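Local coordinates for RNA 2'-o-ribose methyltransferase (Thermus thermophilus, PDB 1IPA), which probably transfers methyl groups to ribose 2'-hydroxyls of RNA, using an active site built on a deep trefoil knot, at residues K12-L17 with Q49-E54; F29-A34 with V165-R170; A140-V145 with L252-A257; L190-P195 with E219-A224. One frame throughout, in Å; residues are numbered along the deposited sequence.

Contact 1. Residues K12-L17 with Q49-E54; sequences KELARL and QALVWE
Gln49, on strand 47-53, lays the nitrogen of its side-chain amide against Leu14 of helix 9-15. NE2 stands 3.5 Å from Leu14 CD1 and a little farther from CD2, meeting the forked end of the leucine. With CG between the backbone N and the carbonyl carbon, chi1 (65°) aims the chain at the helix, and the extended form beyond CG carries the amide across to Leu14. OE1 is hydrogen-bonded to NH2 of Arg10 on the same helix, which also settles how the amide is turned. Two residues along, Leu51 also points toward the helix, and its two methyls, CD1 and CD2, each 4.1 Å from Leu14 CD1, meet the other leucine tip to tip. Leu14 touches Leu99 of strand 96-101 and Leu87 of helix 81-87, so a branched apolar residue suits this buried place. The contact thus seats a helix on the mixed sheet of the eL30-like domain. No hydrogen bond crosses between the segments; the contact is van der Waals packing, methyl on methyl at Leu51 and amide on methyl at Gln49. The polar tie, to Arg10, sits one helical turn earlier, satisfying the buried amide oxygen.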
loop_
_atom_site.group_PDB
_atom_site.type_symbol
_atom_site.label_atom_id
_atom_site.label_comp_id
_atom_site.label_asym_id
_atom_site.label_seq_id
_atom_site.Cartn_x
_atom_site.Cartn_y
_atom_site.Cartn_z
ATOM N N LYS A 12 -23.193 13.102 -4.807
ATOM C CA LYS A 12 -22.966 12.575 -6.143
ATOM C C LYS A 12 -21.573 12.991 -6.615
ATOM O O LYS A 12 -20.906 12.254 -7.345
ATOM C CB LYS A 12 -24.039 13.100 -7.101
ATOM C CG LYS A 12 -25.431 12.556 -6.787
ATOM C CD LYS A 12 -26.529 13.241 -7.591
ATOM C CE LYS A 12 -26.468 12.909 -9.069
ATOM N NZ LYS A 12 -27.660 13.472 -9.770
ATOM N N GLU A 13 -21.129 14.169 -6.184
ATOM C CA GLU A 13 -19.813 14.665 -6.564
ATOM C C GLU A 13 -18.714 13.879 -5.853
ATOM O O GLU A 13 -17.696 13.555 -6.445
ATOM C CB GLU A 13 -19.682 16.151 -6.231
ATOM C CG GLU A 13 -18.509 16.828 -6.920
ATOM C CD GLU A 13 -18.457 18.329 -6.664
ATOM O OE1 GLU A 13 -17.984 19.071 -7.560
ATOM O OE2 GLU A 13 -18.875 18.769 -5.570
ATOM N N LEU A 14 -18.923 13.565 -4.583
ATOM C CA LEU A 14 -17.925 12.807 -3.842
ATOM C C LEU A 14 -17.837 11.345 -4.311
ATOM O O LEU A 14 -16.750 10.767 -4.355
ATOM C CB LEU A 14 -18.233 12.877 -2.348
ATOM C CG LEU A 14 -18.174 14.288 -1.755
ATOM C CD1 LEU A 14 -18.481 14.247 -0.268
ATOM C CD2 LEU A 14 -16.794 14.882 -1.985
ATOM N N ALA A 15 -18.973 10.759 -4.682
ATOM C CA ALA A 15 -19.000 9.365 -5.144
ATOM C C ALA A 15 -18.129 9.135 -6.384
ATOM O O ALA A 15 -17.583 8.048 -6.575
ATOM C CB ALA A 15 -20.447 8.920 -5.426
ATOM N N ARG A 16 -18.005 10.155 -7.226
ATOM C CA ARG A 16 -17.193 10.046 -8.428
ATOM C C ARG A 16 -15.734 9.761 -8.079
ATOM O O ARG A 16 -14.989 9.199 -8.879
ATOM C CB ARG A 16 -17.282 11.347 -9.234
ATOM C CG ARG A 16 -18.554 11.507 -10.073
ATOM C CD ARG A 16 -18.793 12.979 -10.416
ATOM N NE ARG A 16 -17.552 13.661 -10.787
ATOM C CZ ARG A 16 -17.046 13.699 -12.016
ATOM N NH1 ARG A 16 -17.676 13.099 -13.014
ATOM N NH2 ARG A 16 -15.899 14.327 -12.242
ATOM N N LEU A 17 -15.328 10.153 -6.877
ATOM C CA LEU A 17 -13.954 9.948 -6.449
ATOM C C LEU A 17 -13.623 8.469 -6.242
ATOM O O LEU A 17 -12.469 8.118 -5.987
ATOM C CB LEU A 17 -13.675 10.753 -5.173
ATOM C CG LEU A 17 -13.106 12.183 -5.250
ATOM C CD1 LEU A 17 -13.312 12.830 -6.618
ATOM C CD2 LEU A 17 -13.745 13.005 -4.147
ATOM N N GLN A 49 -12.837 18.612 3.759
ATOM C CA GLN A 49 -14.063 18.410 4.504
ATOM C C GLN A 49 -14.155 17.019 5.106
ATOM O O GLN A 49 -13.513 16.084 4.636
ATOM C CB GLN A 49 -15.290 18.689 3.630
ATOM C CG GLN A 49 -15.495 17.764 2.464
ATOM C CD GLN A 49 -16.734 18.136 1.676
ATOM O OE1 GLN A 49 -16.925 19.299 1.323
ATOM N NE2 GLN A 49 -17.582 17.155 1.394
ATOM N N ALA A 50 -14.950 16.901 6.163
ATOM C CA ALA A 50 -15.132 15.631 6.835
ATOM C C ALA A 50 -16.604 15.304 6.980
ATOM O O ALA A 50 -17.402 16.156 7.361
ATOM C CB ALA A 50 -14.476 15.667 8.206
ATOM N N LEU A 51 -16.963 14.068 6.665
ATOM C CA LEU A 51 -18.339 13.628 6.805
ATOM C C LEU A 51 -18.407 12.850 8.110
ATOM O O LEU A 51 -17.448 12.167 8.477
ATOM C CB LEU A 51 -18.751 12.746 5.625
ATOM C CG LEU A 51 -19.195 13.495 4.366
ATOM C CD1 LEU A 51 -18.086 14.400 3.850
ATOM C CD2 LEU A 51 -19.595 12.483 3.309
ATOM N N VAL A 52 -19.537 12.962 8.807
ATOM C CA VAL A 52 -19.731 12.302 10.094
ATOM C C VAL A 52 -21.075 11.590 10.214
ATOM O O VAL A 52 -22.106 12.145 9.850
ATOM C CB VAL A 52 -19.638 13.331 11.226
ATOM C CG1 VAL A 52 -19.806 12.647 12.574
ATOM C CG2 VAL A 52 -18.314 14.067 11.142
ATOM N N TRP A 53 -21.050 10.363 10.730
ATOM C CA TRP A 53 -22.256 9.553 10.939
ATOM C C TRP A 53 -23.195 10.299 11.889
ATOM O O TRP A 53 -22.802 10.689 12.994
ATOM C CB TRP A 53 -21.852 8.203 11.547
ATOM C CG TRP A 53 -22.957 7.284 12.051
ATOM C CD1 TRP A 53 -22.893 6.459 13.153
ATOM C CD2 TRP A 53 -24.233 7.026 11.442
ATOM N NE1 TRP A 53 -24.042 5.709 13.260
ATOM C CE2 TRP A 53 -24.880 6.035 12.226
ATOM C CE3 TRP A 53 -24.891 7.528 10.313
ATOM C CZ2 TRP A 53 -26.148 5.543 11.912
ATOM C CZ3 TRP A 53 -26.155 7.038 10.003
ATOM C CH2 TRP A 53 -26.770 6.056 10.800
ATOM N N GLU A 54 -24.432 10.503 11.448
ATOM C CA GLU A 54 -25.430 11.193 12.255
ATOM C C GLU A 54 -25.687 10.400 13.538
ATOM O O GLU A 54 -26.106 10.960 14.551
ATOM C CB GLU A 54 -26.726 11.348 11.458
ATOM C CG GLU A 54 -27.450 10.044 11.213
ATOM C CD GLU A 54 -28.578 10.177 10.210
ATOM O OE1 GLU A 54 -29.023 11.320 9.968
ATOM O OE2 GLU A 54 -29.027 9.133 9.675
#

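Contact 2. Residues F29-A34 with V165-R170; sequences FLIEGA and VVFSLR
The rings of Phe29 and Phe167 meet obliquely at their outer carbons, Phe29 CE1 lying 3.8 Å from Phe167 CE2 as the two side chains slide past each other in opposite directions. One face of the Phe167 ring is covered from within its own segment: Val166 CG2 sits over the ring centre, 4.1 Å above the plane. Phe29 in turn meets the ring of Tyr154, their planes at about 55°. Beside the two phenylalanines, Ile31 extends its CD1 to within 4.1 Å of Phe167 CZ, again obliquely. The isoleucine also packs on helix 34-42, where Ala40 touches Phe167 as well. Phe29 and Ile31 belong to an outermost strand, 28-32, of the eL30-like domain, whereas Phe167 rides on a 3-10 turn of the methyltransferase domain, so this is an interdomain contact made of apolar carbon alone. Were Phe167 replaced by an alanine, the bridging ring would be gone, which is likely to open a gap between the domains, Phe29 CE1 and Ile31 CD1 losing the partner they share across it. The turn itself is tied by Val165 O, which accepts from the backbone nitrogens of both Ser168 and Leu169, at 3.1 and 3.0 Å.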
loop_
_atom_site.group_PDB
_atom_site.type_symbol
_atom_site.label_atom_id
_atom_site.label_comp_id
_atom_site.label_asym_id
_atom_site.label_seq_id
_atom_site.Cartn_x
_atom_site.Cartn_y
_atom_site.Cartn_z
ATOM N N PHE A 29 -9.365 12.948 -3.239
ATOM C CA PHE A 29 -9.677 11.561 -2.938
ATOM C C PHE A 29 -10.272 11.437 -1.544
ATOM O O PHE A 29 -10.085 12.311 -0.693
ATOM C CB PHE A 29 -8.426 10.664 -3.081
ATOM C CG PHE A 29 -7.318 10.987 -2.112
ATOM C CD1 PHE A 29 -7.054 10.144 -1.033
ATOM C CD2 PHE A 29 -6.520 12.120 -2.287
ATOM C CE1 PHE A 29 -6.018 10.419 -0.143
ATOM C CE2 PHE A 29 -5.477 12.402 -1.395
ATOM C CZ PHE A 29 -5.230 11.542 -0.321
ATOM N N LEU A 30 -10.997 10.344 -1.330
ATOM C CA LEU A 30 -11.658 10.092 -0.070
ATOM C C LEU A 30 -10.798 9.248 0.844
ATOM O O LEU A 30 -10.040 8.383 0.393
ATOM C CB LEU A 30 -12.988 9.380 -0.319
ATOM C CG LEU A 30 -13.969 10.089 -1.254
ATOM C CD1 LEU A 30 -15.024 9.106 -1.735
ATOM C CD2 LEU A 30 -14.593 11.273 -0.542
ATOM N N ILE A 31 -10.910 9.514 2.137
ATOM C CA ILE A 31 -10.160 8.764 3.116
ATOM C C ILE A 31 -11.120 8.255 4.188
ATOM O O ILE A 31 -11.538 9.006 5.069
ATOM C CB ILE A 31 -9.071 9.634 3.758
ATOM C CG1 ILE A 31 -8.166 10.226 2.661
ATOM C CG2 ILE A 31 -8.270 8.802 4.747
ATOM C CD1 ILE A 31 -7.038 11.138 3.182
ATOM N N GLU A 32 -11.474 6.978 4.090
ATOM C CA GLU A 32 -12.382 6.323 5.036
ATOM C C GLU A 32 -11.649 5.719 6.246
ATOM O O GLU A 32 -10.687 4.963 6.089
ATOM C CB GLU A 32 -13.175 5.231 4.303
ATOM C CG GLU A 32 -13.958 4.270 5.182
ATOM C CD GLU A 32 -14.990 3.443 4.388
ATOM O OE1 GLU A 32 -14.685 2.998 3.255
ATOM O OE2 GLU A 32 -16.108 3.229 4.909
ATOM N N GLY A 33 -12.104 6.065 7.448
ATOM C CA GLY A 33 -11.494 5.532 8.650
ATOM C C GLY A 33 -10.702 6.543 9.452
ATOM O O GLY A 33 -9.871 7.276 8.905
ATOM N N ALA A 34 -10.944 6.567 10.758
ATOM C CA ALA A 34 -10.267 7.491 11.659
ATOM C C ALA A 34 -8.750 7.333 11.685
ATOM O O ALA A 34 -8.015 8.327 11.781
ATOM C CB ALA A 34 -10.822 7.338 13.061
ATOM N N VAL A 165 -0.901 3.189 5.474
ATOM C CA VAL A 165 0.552 3.165 5.352
ATOM C C VAL A 165 1.053 3.733 4.021
ATOM O O VAL A 165 2.202 4.165 3.932
ATOM C CB VAL A 165 1.078 1.712 5.570
ATOM C CG1 VAL A 165 2.407 1.507 4.895
ATOM C CG2 VAL A 165 1.202 1.440 7.070
ATOM N N VAL A 166 0.192 3.744 2.999
ATOM C CA VAL A 166 0.570 4.275 1.685
ATOM C C VAL A 166 0.967 5.745 1.707
ATOM O O VAL A 166 1.691 6.205 0.827
ATOM C CB VAL A 166 -0.564 4.149 0.641
ATOM C CG1 VAL A 166 -0.672 2.740 0.173
ATOM C CG2 VAL A 166 -1.892 4.616 1.237
ATOM N N PHE A 167 0.475 6.477 2.703
ATOM C CA PHE A 167 0.766 7.901 2.832
ATOM C C PHE A 167 2.191 8.177 3.310
ATOM O O PHE A 167 2.640 9.320 3.282
ATOM C CB PHE A 167 -0.219 8.556 3.818
ATOM C CG PHE A 167 -1.663 8.393 3.434
ATOM C CD1 PHE A 167 -2.593 7.949 4.367
ATOM C CD2 PHE A 167 -2.091 8.663 2.140
ATOM C CE1 PHE A 167 -3.917 7.772 4.018
ATOM C CE2 PHE A 167 -3.426 8.489 1.780
ATOM C CZ PHE A 167 -4.336 8.042 2.716
ATOM N N SER A 168 2.902 7.136 3.734
ATOM C CA SER A 168 4.253 7.311 4.256
ATOM C C SER A 168 5.347 6.359 3.736
ATOM O O SER A 168 6.523 6.716 3.740
ATOM C CB SER A 168 4.201 7.244 5.786
ATOM O OG SER A 168 3.542 6.063 6.225
ATOM N N LEU A 169 4.975 5.158 3.300
ATOM C CA LEU A 169 5.959 4.203 2.791
ATOM C C LEU A 169 6.377 4.491 1.352
ATOM O O LEU A 169 5.549 4.465 0.447
ATOM C CB LEU A 169 5.412 2.778 2.865
ATOM C CG LEU A 169 6.424 1.702 2.451
ATOM C CD1 LEU A 169 7.651 1.796 3.346
ATOM C CD2 LEU A 169 5.790 0.317 2.559
ATOM N N ARG A 170 7.665 4.757 1.141
ATOM C CA ARG A 170 8.165 5.039 -0.197
ATOM C C ARG A 170 7.793 3.898 -1.145
ATOM O O ARG A 170 8.354 2.804 -1.086
ATOM C CB ARG A 170 9.681 5.231 -0.186
ATOM C CG ARG A 170 10.225 5.558 -1.560
ATOM C CD ARG A 170 11.749 5.531 -1.639
ATOM N NE ARG A 170 12.385 6.684 -1.009
ATOM C CZ ARG A 170 12.698 6.760 0.280
ATOM N NH1 ARG A 170 12.433 5.744 1.088
ATOM N NH2 ARG A 170 13.286 7.852 0.758
#

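Contact 3. Residues A140-V145 with L252-A257; sequences AGAEAV and LLLYEA
Ala140 and Tyr255 bring their backbones close together, their CA atoms 5.4 Å apart, where the end of helix 127-140 meets helix 246-261. The first helix is closed by a Schellman motif: Gly141 is its C-prime residue, with Ala142 N bonded to Ala137 O and Gly141 N to Asp138 O. The positive phi of Gly141 (98°) explains the residue type, because a CB here would collide with the carbonyl oxygen of Ala140. The turn leads the chain into strand 144-148 of the parallel, Rossmann-like sheet. The close approach depends on the single methyl of Ala140. Its CB lies only 3.4 Å from Leu254 CB, a tight spacing that suits alanine. Beyond that point Leu254 runs on with CG anti to its carbonyl carbon (chi1 -60°), which takes the branched end past Ala140; CD1 comes to 4.4 Å from Ala142 CB, a looser touch. The same leucine rests on Leu117 and Leu119 of strand 117-122 and on Ile212 of strand 210-214, so helix 246-261 lies over the sheet with this residue turned into the core. Ala142, buried as well, also touches Ala137 of the helix it follows. Tyr255 works at the outer border of the contact, exposed to solvent, its ring passing alongside Ala140. Ring carbon CE1 is 3.9 Å from Ala140 CB, an oblique approach, and farther out the hydroxyl oxygen OH stands 4.0 Å from Ala140 N, too far for a hydrogen bond.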
loop_
_atom_site.group_PDB
_atom_site.type_symbol
_atom_site.label_atom_id
_atom_site.label_comp_id
_atom_site.label_asym_id
_atom_site.label_seq_id
_atom_site.Cartn_x
_atom_site.Cartn_y
_atom_site.Cartn_z
ATOM N N ALA A 140 7.505 -4.728 8.630
ATOM C CA ALA A 140 8.832 -5.330 8.658
ATOM C C ALA A 140 9.929 -4.275 8.674
ATOM O O ALA A 140 11.062 -4.558 9.054
ATOM C CB ALA A 140 9.009 -6.253 7.458
ATOM N N GLY A 141 9.594 -3.065 8.249
ATOM C CA GLY A 141 10.575 -1.993 8.243
ATOM C C GLY A 141 11.255 -1.727 6.912
ATOM O O GLY A 141 12.302 -1.095 6.870
ATOM N N ALA A 142 10.675 -2.211 5.823
ATOM C CA ALA A 142 11.269 -1.983 4.521
ATOM C C ALA A 142 11.470 -0.487 4.304
ATOM O O ALA A 142 10.704 0.338 4.809
ATOM C CB ALA A 142 10.379 -2.541 3.444
ATOM N N GLU A 143 12.504 -0.146 3.548
ATOM C CA GLU A 143 12.800 1.245 3.244
ATOM C C GLU A 143 11.996 1.689 2.024
ATOM O O GLU A 143 11.679 2.866 1.861
ATOM C CB GLU A 143 14.296 1.404 2.964
ATOM C CG GLU A 143 14.762 2.843 2.899
ATOM C CD GLU A 143 16.244 2.954 2.643
ATOM O OE1 GLU A 143 17.029 2.554 3.522
ATOM O OE2 GLU A 143 16.629 3.432 1.560
ATOM N N ALA A 144 11.654 0.742 1.164
ATOM C CA ALA A 144 10.892 1.080 -0.021
ATOM C C ALA A 144 10.300 -0.142 -0.679
ATOM O O ALA A 144 10.787 -1.258 -0.502
ATOM C CB ALA A 144 11.787 1.811 -1.025
ATOM N N VAL A 145 9.241 0.082 -1.442
ATOM C CA VAL A 145 8.596 -0.990 -2.181
ATOM C C VAL A 145 8.632 -0.576 -3.629
ATOM O O VAL A 145 8.053 0.441 -4.006
ATOM C CB VAL A 145 7.128 -1.191 -1.776
ATOM C CG1 VAL A 145 6.484 -2.229 -2.686
ATOM C CG2 VAL A 145 7.048 -1.639 -0.333
ATOM N N LEU A 252 6.864 -12.706 5.294
ATOM C CA LEU A 252 7.793 -13.771 5.644
ATOM C C LEU A 252 9.234 -13.399 5.299
ATOM O O LEU A 252 10.104 -13.401 6.157
ATOM C CB LEU A 252 7.400 -15.065 4.922
ATOM C CG LEU A 252 6.088 -15.684 5.418
ATOM C CD1 LEU A 252 5.656 -16.835 4.512
ATOM C CD2 LEU A 252 6.286 -16.169 6.849
ATOM N N LEU A 253 9.474 -13.077 4.036
ATOM C CA LEU A 253 10.802 -12.703 3.569
ATOM C C LEU A 253 11.346 -11.477 4.296
ATOM O O LEU A 253 12.494 -11.459 4.715
ATOM C CB LEU A 253 10.755 -12.419 2.067
ATOM C CG LEU A 253 10.220 -13.581 1.230
ATOM C CD1 LEU A 253 9.741 -13.065 -0.105
ATOM C CD2 LEU A 253 11.301 -14.644 1.072
ATOM N N LEU A 254 10.511 -10.456 4.456
ATOM C CA LEU A 254 10.942 -9.232 5.115
ATOM C C LEU A 254 11.180 -9.390 6.620
ATOM O O LEU A 254 12.099 -8.764 7.170
ATOM C CB LEU A 254 9.948 -8.103 4.821
ATOM C CG LEU A 254 9.823 -7.798 3.319
ATOM C CD1 LEU A 254 8.881 -6.630 3.096
ATOM C CD2 LEU A 254 11.196 -7.486 2.740
ATOM N N TYR A 255 10.378 -10.219 7.290
ATOM C CA TYR A 255 10.592 -10.438 8.716
ATOM C C TYR A 255 11.839 -11.269 8.960
ATOM O O TYR A 255 12.474 -11.136 9.990
ATOM C CB TYR A 255 9.380 -11.102 9.378
ATOM C CG TYR A 255 8.442 -10.074 9.960
ATOM C CD1 TYR A 255 7.498 -9.425 9.155
ATOM C CD2 TYR A 255 8.555 -9.680 11.292
ATOM C CE1 TYR A 255 6.697 -8.409 9.662
ATOM C CE2 TYR A 255 7.755 -8.666 11.808
ATOM C CZ TYR A 255 6.834 -8.036 10.988
ATOM O OH TYR A 255 6.047 -7.031 11.493
ATOM N N GLU A 256 12.186 -12.128 8.009
ATOM C CA GLU A 256 13.389 -12.945 8.123
ATOM C C GLU A 256 14.602 -12.028 7.962
ATOM O O GLU A 256 15.670 -12.290 8.513
ATOM C CB GLU A 256 13.416 -14.031 7.038
ATOM C CG GLU A 256 14.816 -14.658 6.808
ATOM C CD GLU A 256 15.399 -15.365 8.045
ATOM O OE1 GLU A 256 16.595 -15.734 8.006
ATOM O OE2 GLU A 256 14.671 -15.560 9.045
ATOM N N ALA A 257 14.435 -10.961 7.188
ATOM C CA ALA A 257 15.518 -10.000 6.984
ATOM C C ALA A 257 15.698 -9.255 8.300
ATOM O O ALA A 257 16.812 -9.024 8.747
ATOM C CB ALA A 257 15.162 -9.033 5.879
#

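Contact 4. Residues L190-P195 with E219-A224; sequences LVATTP and EGLRAA
Leu221 sends its side chain into the end of strand 190-193 by two torsions: CG stands anti to the carbonyl carbon (chi1 -70°), and CD1 then continues the chain in extended form (chi2 169°). This puts CD1 at the front, where it does most of the touching. It lies 3.8 Å from Ala192 CB and 3.3 Å from Thr193 O, the latter a close carbon-to-oxygen approach with no hydrogen bond in it. CG follows behind, 3.7 Å from the same Thr193 O. A leucine suits the place because its branched end can press on a methyl group and a stretch of strand backbone together, while the small Ala192 lets it come near. Leu221 also touches Ala213 of strand 210-214. That strand, helix 223-228 and strand 231-233 form a beta-alpha-beta crossover in the parallel sheet, passing over strand 190-193, which lies between the two strands; Leu226 of the crossover helix accordingly touches both Ala192 and Thr194. Residues 219-222 lead into that helix, which begins at Ala223, with Arg222 at its N-cap position. Gly220 runs close to Thr194, CA to CA 5.9 Å. Thr194 adds a loose touch of its CG2 on Leu221 CB at 4.5 Å. Thr193 keeps its hydroxyl for the neighbouring strand, OG1 bonding to Ala213 O. Both exposed, Arg222 and Glu219 form a long salt bridge, Glu219 OE1 3.8 Å from Arg222 NH1, with the oxygen well out of the guanidinium plane, so no N-H points at it.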
loop_
_atom_site.group_PDB
_atom_site.type_symbol
_atom_site.label_atom_id
_atom_site.label_comp_id
_atom_site.label_asym_id
_atom_site.label_seq_id
_atom_site.Cartn_x
_atom_site.Cartn_y
_atom_site.Cartn_z
ATOM N N LEU A 190 20.342 -8.720 -5.234
ATOM C CA LEU A 190 18.963 -9.117 -5.427
ATOM C C LEU A 190 18.727 -10.591 -5.114
ATOM O O LEU A 190 19.473 -11.452 -5.567
ATOM C CB LEU A 190 18.555 -8.817 -6.869
ATOM C CG LEU A 190 17.217 -9.364 -7.389
ATOM C CD1 LEU A 190 16.041 -8.709 -6.672
ATOM C CD2 LEU A 190 17.132 -9.114 -8.897
ATOM N N VAL A 191 17.687 -10.859 -4.330
ATOM C CA VAL A 191 17.292 -12.219 -3.954
ATOM C C VAL A 191 15.917 -12.449 -4.586
ATOM O O VAL A 191 14.956 -11.740 -4.280
ATOM C CB VAL A 191 17.168 -12.363 -2.410
ATOM C CG1 VAL A 191 16.614 -13.746 -2.042
ATOM C CG2 VAL A 191 18.520 -12.137 -1.754
ATOM N N ALA A 192 15.823 -13.416 -5.486
ATOM C CA ALA A 192 14.552 -13.692 -6.144
ATOM C C ALA A 192 13.851 -14.896 -5.522
ATOM O O ALA A 192 14.482 -15.903 -5.216
ATOM C CB ALA A 192 14.772 -13.929 -7.635
ATOM N N THR A 193 12.542 -14.775 -5.338
ATOM C CA THR A 193 11.734 -15.835 -4.756
ATOM C C THR A 193 11.100 -16.676 -5.870
ATOM O O THR A 193 10.498 -16.142 -6.800
ATOM C CB THR A 193 10.607 -15.241 -3.863
ATOM O OG1 THR A 193 11.180 -14.361 -2.886
ATOM C CG2 THR A 193 9.847 -16.345 -3.140
ATOM N N THR A 194 11.263 -17.992 -5.779
ATOM C CA THR A 194 10.697 -18.920 -6.752
ATOM C C THR A 194 10.419 -20.248 -6.067
ATOM O O THR A 194 11.169 -20.669 -5.183
ATOM C CB THR A 194 11.661 -19.195 -7.935
ATOM O OG1 THR A 194 12.959 -19.534 -7.433
ATOM C CG2 THR A 194 11.776 -17.982 -8.818
ATOM N N PRO A 195 9.334 -20.932 -6.464
ATOM C CA PRO A 195 9.005 -22.222 -5.853
ATOM C C PRO A 195 9.983 -23.332 -6.246
ATOM O O PRO A 195 10.070 -24.350 -5.572
ATOM C CB PRO A 195 7.587 -22.482 -6.352
ATOM C CG PRO A 195 7.603 -21.839 -7.718
ATOM C CD PRO A 195 8.298 -20.529 -7.430
ATOM N N GLU A 219 1.886 -17.353 -10.187
ATOM C CA GLU A 219 2.948 -17.420 -11.190
ATOM C C GLU A 219 4.337 -17.124 -10.628
ATOM O O GLU A 219 4.487 -16.456 -9.606
ATOM C CB GLU A 219 2.644 -16.439 -12.324
ATOM C CG GLU A 219 3.617 -16.498 -13.489
ATOM C CD GLU A 219 3.303 -15.469 -14.556
ATOM O OE1 GLU A 219 3.978 -15.478 -15.610
ATOM O OE2 GLU A 219 2.383 -14.649 -14.341
ATOM N N GLY A 220 5.356 -17.628 -11.313
ATOM C CA GLY A 220 6.718 -17.396 -10.877
ATOM C C GLY A 220 7.309 -16.157 -11.523
ATOM O O GLY A 220 6.668 -15.503 -12.347
ATOM N N LEU A 221 8.534 -15.825 -11.137
ATOM C CA LEU A 221 9.220 -14.669 -11.694
ATOM C C LEU A 221 9.805 -15.070 -13.041
ATOM O O LEU A 221 10.306 -16.186 -13.192
ATOM C CB LEU A 221 10.341 -14.213 -10.753
ATOM C CG LEU A 221 9.944 -13.569 -9.421
ATOM C CD1 LEU A 221 11.155 -13.440 -8.525
ATOM C CD2 LEU A 221 9.328 -12.210 -9.679
ATOM N N ARG A 222 9.731 -14.167 -14.019
ATOM C CA ARG A 222 10.267 -14.434 -15.350
ATOM C C ARG A 222 11.759 -14.708 -15.260
ATOM O O ARG A 222 12.393 -14.402 -14.250
ATOM C CB ARG A 222 10.037 -13.239 -16.276
ATOM C CG ARG A 222 8.596 -12.789 -16.354
ATOM C CD ARG A 222 8.432 -11.615 -17.311
ATOM N NE ARG A 222 7.097 -11.028 -17.212
ATOM C CZ ARG A 222 5.964 -11.699 -17.410
ATOM N NH1 ARG A 222 5.996 -12.989 -17.725
ATOM N NH2 ARG A 222 4.798 -11.080 -17.283
ATOM N N ALA A 223 12.317 -15.281 -16.320
ATOM C CA ALA A 223 13.740 -15.604 -16.353
ATOM C C ALA A 223 14.583 -14.359 -16.097
ATOM O O ALA A 223 15.602 -14.422 -15.410
ATOM C CB ALA A 223 14.109 -16.224 -17.702
ATOM N N ALA A 224 14.145 -13.228 -16.645
ATOM C CA ALA A 224 14.858 -11.969 -16.483
ATOM C C ALA A 224 15.232 -11.718 -15.025
ATOM O O ALA A 224 16.366 -11.337 -14.729
ATOM C CB ALA A 224 14.011 -10.822 -17.008
#

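Contact 1 belongs to the eL30-like domain, contacts 3 and 4 to the methyltransferase domain whose deep trefoil knot forms the active site, and contact 2 joins the two. Contacts 1 and 2 have centres 16 Å apart and share the mixed sheet; they also touch directly, Leu17 CB lying 4.0 Å from Leu30 CG. Contact 2 passes into contact 3 through backbone, with Arg170 O probably bonded to Val145 N at 2.9 Å where strands 171-174 and 144-148 lie side by side. Contacts 3 and 4, centres 17 Å apart, serve the parallel sheet, and Leu253 CD1 reaches Thr193 OG1 at 3.4 Å. Contacts 1 and 4 are farthest apart, about 43 Å between centres.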